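Local coordinates for acyl-[acyl-carrier-protein]--UDP-N-acetylglucosamine O-acyltransferase (Helicobacter pylori, PDB 1J2Z) that transfers a (3R)-hydroxyacyl chain from acyl carrier protein to the 3-OH of UDP-N-acetylglucosamine, the first step of lipid A biosynthesis, at residues N194-R197 with M198-L201. Residues are numbered along the deposited sequence; the frame is centred on the assembly and turned at random.
Sequences NRHR and MRQL
Met-198 N bonds to Asn-194 O at 3.0 Å, nearly straight (N-H...O 168°), and Arg-199 N to Arg-195 O at 2.9 Å, two i to i+4 links that begin the short helix 195-201. Asn-194 holds the N-cap position; its carbonyl also takes a weak bond from Arg-197 N, and its backbone is hydrogen-bonded to Tyr-180. Further along, Arg-197 O accepts two more bent bonds: from Leu-201 N, in the carbonyl plane at 3.2 Å, and from Gln-200 N, well above that plane at 3.1 Å. With a weak bond from Leu-201 N to Met-198 O, i+3 and i+4 bonding are mixed in the last turn, consistent with some tightening there.

Chi1 of Arg-199 (-71°) sets its CG 3.2 Å from Arg-195 O; the bend at chi3 (-63°) then turns the guanidinium edge-on to His-196 CA, NH2 lying 3.7 Å away. Arg-195 reaches out extended to bring NH1 to 3.2 Å from Arg-199 CD, the two guanidinium planes steeply inclined. The like-charged NH1 atoms of Arg-195 and Arg-199 are 3.7 Å from each other, a closeness that probably costs some electrostatic energy on this exposed side. On the buried side Met-198 turns its CE back against Arg-195 CA, and it also packs on Tyr-180 and on Ile-207 of helix 204-217. Arg-197 and Leu-201 both touch Tyr-146. Such i to i+4 bonding behind an N-cap marks the first turn of an alpha-helix, here the one opening the helical C-terminal domain that follows LpxA's left-handed beta-helix.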
ATOM      1  N   ASN A 194     -19.241   8.837  16.737  1.00 35.46           N
ATOM      2  CA  ASN A 194     -18.085   8.207  17.358  1.00 36.12           C
ATOM      3  C   ASN A 194     -18.322   8.234  18.864  1.00 37.17           C
ATOM      4  O   ASN A 194     -17.667   8.971  19.603  1.00 37.35           O
ATOM      5  CB  ASN A 194     -16.818   8.985  16.999  1.00 35.21           C
ATOM      6  CG  ASN A 194     -15.552   8.275  17.427  1.00 38.49           C
ATOM      7  OD1 ASN A 194     -14.446   8.717  17.113  1.00 36.87           O
ATOM      8  ND2 ASN A 194     -15.704   7.172  18.150  1.00 40.23           N
ATOM      9  N   ARG A 195     -19.274   7.417  19.297  1.00 38.56           N
ATOM     10  CA  ARG A 195     -19.668   7.317  20.697  1.00 38.14           C
ATOM     11  C   ARG A 195     -18.488   7.080  21.634  1.00 38.84           C
ATOM     12  O   ARG A 195     -18.335   7.776  22.640  1.00 34.10           O
ATOM     13  CB  ARG A 195     -20.694   6.188  20.848  1.00 40.16           C
ATOM     14  CG  ARG A 195     -21.659   6.345  22.009  1.00 48.89           C
ATOM     15  CD  ARG A 195     -22.774   5.308  21.919  1.00 53.57           C
ATOM     16  NE  ARG A 195     -23.808   5.510  22.931  1.00 57.77           N
ATOM     17  CZ  ARG A 195     -23.619   5.352  24.237  1.00 57.72           C
ATOM     18  NH1 ARG A 195     -22.428   4.989  24.695  1.00 66.96           N
ATOM     19  NH2 ARG A 195     -24.619   5.552  25.083  1.00 56.67           N
ATOM     20  N   HIS A 196     -17.655   6.099  21.301  1.00 39.45           N
ATOM     21  CA  HIS A 196     -16.503   5.780  22.132  1.00 43.79           C
ATOM     22  C   HIS A 196     -15.612   6.990  22.385  1.00 45.75           C
ATOM     23  O   HIS A 196     -15.066   7.148  23.478  1.00 47.44           O
ATOM     24  CB  HIS A 196     -15.677   4.658  21.498  1.00 47.16           C
ATOM     25  CG  HIS A 196     -14.393   4.385  22.216  1.00 52.48           C
ATOM     26  ND1 HIS A 196     -13.266   5.159  22.044  1.00 57.48           N
ATOM     27  CD2 HIS A 196     -14.072   3.454  23.146  1.00 53.92           C
ATOM     28  CE1 HIS A 196     -12.307   4.718  22.838  1.00 58.42           C
ATOM     29  NE2 HIS A 196     -12.770   3.686  23.518  1.00 57.01           N
ATOM     30  N   ARG A 197     -15.467   7.841  21.376  1.00 43.12           N
ATOM     31  CA  ARG A 197     -14.641   9.034  21.506  1.00 42.98           C
ATOM     32  C   ARG A 197     -15.340  10.097  22.345  1.00 42.68           C
ATOM     33  O   ARG A 197     -14.734  10.702  23.230  1.00 39.92           O
ATOM     34  CB  ARG A 197     -14.331   9.619  20.130  1.00 45.21           C
ATOM     35  CG  ARG A 197     -13.511  10.893  20.187  1.00 48.77           C
ATOM     36  CD  ARG A 197     -12.047  10.603  19.941  1.00 50.98           C
ATOM     37  NE  ARG A 197     -11.509   9.613  20.864  1.00 55.37           N
ATOM     38  CZ  ARG A 197     -10.329   9.024  20.709  1.00 57.79           C
ATOM     39  NH1 ARG A 197      -9.571   9.332  19.665  1.00 58.81           N
ATOM     40  NH2 ARG A 197      -9.904   8.131  21.594  1.00 59.92           N
ATOM     41  N   MET A 198     -16.617  10.332  22.053  1.00 40.74           N
ATOM     42  CA  MET A 198     -17.381  11.334  22.786  1.00 42.48           C
ATOM     43  C   MET A 198     -17.439  11.012  24.274  1.00 40.61           C
ATOM     44  O   MET A 198     -17.383  11.912  25.109  1.00 41.50           O
ATOM     45  CB  MET A 198     -18.807  11.433  22.233  1.00 33.67           C
ATOM     46  CG  MET A 198     -18.882  11.739  20.745  1.00 38.88           C
ATOM     47  SD  MET A 198     -20.573  12.048  20.197  1.00 41.83           S
ATOM     48  CE  MET A 198     -21.243  10.409  20.244  1.00 46.48           C
ATOM     49  N   ARG A 199     -17.540   9.727  24.599  1.00 41.58           N
ATOM     50  CA  ARG A 199     -17.625   9.291  25.990  1.00 45.36           C
ATOM     51  C   ARG A 199     -16.397   9.614  26.830  1.00 42.46           C
ATOM     52  O   ARG A 199     -16.483   9.693  28.056  1.00 40.91           O
ATOM     53  CB  ARG A 199     -17.910   7.787  26.059  1.00 50.10           C
ATOM     54  CG  ARG A 199     -19.322   7.405  25.630  1.00 61.30           C
ATOM     55  CD  ARG A 199     -19.585   5.924  25.852  1.00 69.17           C
ATOM     56  NE  ARG A 199     -18.712   5.085  25.036  1.00 78.46           N
ATOM     57  CZ  ARG A 199     -18.678   3.758  25.096  1.00 80.53           C
ATOM     58  NH1 ARG A 199     -19.472   3.112  25.940  1.00 84.24           N
ATOM     59  NH2 ARG A 199     -17.856   3.078  24.310  1.00 80.62           N
ATOM     60  N   GLN A 200     -15.251   9.799  26.188  1.00 42.91           N
ATOM     61  CA  GLN A 200     -14.048  10.119  26.943  1.00 44.44           C
ATOM     62  C   GLN A 200     -13.776  11.615  26.967  1.00 38.16           C
ATOM     63  O   GLN A 200     -13.120  12.112  27.876  1.00 45.78           O
ATOM     64  CB  GLN A 200     -12.829   9.378  26.380  1.00 46.88           C
ATOM     65  CG  GLN A 200     -12.534   9.636  24.919  1.00 53.36           C
ATOM     66  CD  GLN A 200     -11.132   9.204  24.530  1.00 59.11           C
ATOM     67  OE1 GLN A 200     -10.150   9.879  24.853  1.00 59.87           O
ATOM     68  NE2 GLN A 200     -11.028   8.069  23.846  1.00 55.98           N
ATOM     69  N   LEU A 201     -14.294  12.337  25.981  1.00 39.26           N
ATOM     70  CA  LEU A 201     -14.076  13.778  25.907  1.00 38.46           C
ATOM     71  C   LEU A 201     -15.287  14.610  26.315  1.00 42.51           C
ATOM     72  O   LEU A 201     -15.139  15.744  26.778  1.00 38.72           O
ATOM     73  CB  LEU A 201     -13.674  14.179  24.485  1.00 39.47           C
ATOM     74  CG  LEU A 201     -12.351  13.674  23.907  1.00 43.50           C
ATOM     75  CD1 LEU A 201     -12.295  14.002  22.418  1.00 44.10           C
ATOM     76  CD2 LEU A 201     -11.186  14.313  24.646  1.00 43.29           C
TER